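Agarase (Pseudoalteromonas fuliginea, PDB 6XJ9) probably hydrolyses agarose as a family 50 glycoside hydrolase, pairing a carbohydrate-binding-module-like beta domain with a larger, probably catalytic domain. Local coordinates at residues A[102-107]-A[118-123]. Residues are numbered along the deposited sequence; the frame is centred on the assembly and turned at random.
Sequences SVQIYL and TRSVNV
Ser102 OG takes a nearly straight hydrogen bond from Asn122 ND2 (3.0 Å, 176° at the hydrogen), and it lies in the plane of that amide. Asp691 also bonds this hydroxyl and His685 O the same amide nitrogen, which joins this end of the hairpin to residues far later in the chain. With an alanine in place of Asn122 both amide N-H groups would go, and Ser102 OG and His685 O would probably each lose a donor. Val103 and Val123 form a hydrogen-bonded antiparallel pair, the Val123 N to Val103 O bond measuring 2.7 Å. Gln104, extended with CG anti to the backbone N (chi1 178°), carries NE2 to Ser120 OG at 2.9 Å; NE2 also donates to Leu683 O. The segment axes run at 159°, as expected of the antiparallel hairpin 103-111/116-123 in the CBM-like domain: its Gln104, Ser120 and Asn122 face meets Ile684, His685 and Ala687, whereas Val103, Ile105, Val121 and Val123 pack on the other face. There Ile105 CG1 lies alongside Val121 CG1 at 3.8 Å, and Ile105 CD1 reaches Val123 CG2. Ile105 O accepts twice, from Val121 N in the carbonyl plane and from Ser120 OG (2.8 Å) above it. That hydroxyl also lies over the centre of the Tyr106 ring, 4.0 Å above its plane, and the ring edge meets Thr118 CG2 in plane. Leu107 pairs with Arg119 through both backbone bonds, and a water accepting from Arg119 NH1 donates to Leu107 O at 2.7 Å.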
# COMPACT_ATOMS: atom_id res chain seq x y z
N SER A 102 9.98 -9.27 -1.35
CA SER A 102 10.96 -8.79 -0.40
C SER A 102 11.55 -9.99 0.35
O SER A 102 10.90 -11.03 0.44
CB SER A 102 10.35 -7.79 0.54
OG SER A 102 9.60 -8.43 1.57
N VAL A 103 12.79 -9.85 0.83
CA VAL A 103 13.45 -10.95 1.51
C VAL A 103 13.97 -10.46 2.85
O VAL A 103 14.75 -9.51 2.91
CB VAL A 103 14.56 -11.63 0.68
CG1 VAL A 103 15.70 -10.67 0.32
CG2 VAL A 103 15.12 -12.86 1.39
N GLN A 104 13.51 -11.13 3.92
CA GLN A 104 14.11 -11.02 5.23
C GLN A 104 15.29 -11.97 5.28
O GLN A 104 15.10 -13.19 5.32
CB GLN A 104 13.10 -11.36 6.34
CG GLN A 104 13.71 -11.29 7.73
CD GLN A 104 12.71 -11.50 8.84
OE1 GLN A 104 11.54 -11.82 8.60
NE2 GLN A 104 13.15 -11.32 10.06
N ILE A 105 16.50 -11.40 5.29
CA ILE A 105 17.71 -12.20 5.44
C ILE A 105 18.07 -12.27 6.93
O ILE A 105 17.80 -11.35 7.70
CB ILE A 105 18.88 -11.67 4.59
CG1 ILE A 105 19.17 -10.19 4.89
CG2 ILE A 105 18.62 -11.89 3.11
CD1 ILE A 105 20.37 -9.63 4.18
N TYR A 106 18.65 -13.41 7.31
CA TYR A 106 19.24 -13.57 8.62
C TYR A 106 20.75 -13.56 8.42
O TYR A 106 21.26 -14.23 7.52
CB TYR A 106 18.75 -14.87 9.25
CG TYR A 106 17.29 -14.83 9.66
CD1 TYR A 106 16.29 -15.03 8.72
CD2 TYR A 106 16.92 -14.58 10.97
CE1 TYR A 106 14.95 -14.98 9.08
CE2 TYR A 106 15.59 -14.53 11.35
CZ TYR A 106 14.59 -14.72 10.39
OH TYR A 106 13.27 -14.68 10.75
N LEU A 107 21.43 -12.75 9.24
CA LEU A 107 22.88 -12.64 9.19
C LEU A 107 23.44 -13.26 10.46
O LEU A 107 23.27 -12.71 11.55
CB LEU A 107 23.26 -11.16 9.04
CG LEU A 107 24.73 -10.81 9.32
CD1 LEU A 107 25.66 -11.52 8.35
CD2 LEU A 107 24.94 -9.30 9.24
N THR A 118 22.84 -13.74 15.67
CA THR A 118 21.87 -13.58 14.59
C THR A 118 21.38 -12.13 14.53
O THR A 118 20.86 -11.60 15.51
CB THR A 118 20.68 -14.52 14.81
OG1 THR A 118 21.18 -15.85 14.97
CG2 THR A 118 19.67 -14.46 13.68
N ARG A 119 21.55 -11.50 13.35
CA ARG A 119 20.92 -10.24 12.99
C ARG A 119 19.98 -10.50 11.80
O ARG A 119 20.06 -11.56 11.19
CB ARG A 119 21.97 -9.18 12.66
CG ARG A 119 22.87 -8.79 13.83
CD ARG A 119 24.15 -8.10 13.39
NE ARG A 119 24.91 -7.59 14.52
CZ ARG A 119 25.96 -8.17 15.09
NH1 ARG A 119 26.41 -9.34 14.65
NH2 ARG A 119 26.55 -7.60 16.12
N SER A 120 19.07 -9.56 11.50
CA SER A 120 18.10 -9.73 10.43
C SER A 120 17.70 -8.37 9.83
O SER A 120 17.66 -7.37 10.53
CB SER A 120 16.88 -10.49 10.90
OG SER A 120 16.00 -10.77 9.81
N VAL A 121 17.38 -8.36 8.54
CA VAL A 121 16.87 -7.15 7.90
C VAL A 121 16.03 -7.55 6.69
O VAL A 121 16.21 -8.62 6.12
CB VAL A 121 18.01 -6.18 7.53
CG1 VAL A 121 18.82 -6.67 6.34
CG2 VAL A 121 17.48 -4.78 7.26
N ASN A 122 15.11 -6.66 6.29
CA ASN A 122 14.38 -6.86 5.05
C ASN A 122 15.11 -6.16 3.91
O ASN A 122 15.54 -5.02 4.08
CB ASN A 122 12.92 -6.40 5.16
CG ASN A 122 12.13 -6.68 3.90
OD1 ASN A 122 12.26 -5.96 2.91
ND2 ASN A 122 11.30 -7.71 3.91
N VAL A 123 15.24 -6.85 2.77
CA VAL A 123 15.78 -6.30 1.53
C VAL A 123 14.63 -6.19 0.53
O VAL A 123 14.27 -7.18 -0.11
CB VAL A 123 16.92 -7.15 0.93
CG1 VAL A 123 17.52 -6.53 -0.32
CG2 VAL A 123 18.00 -7.50 1.94
O HOH W 1 24.99 -11.45 13.23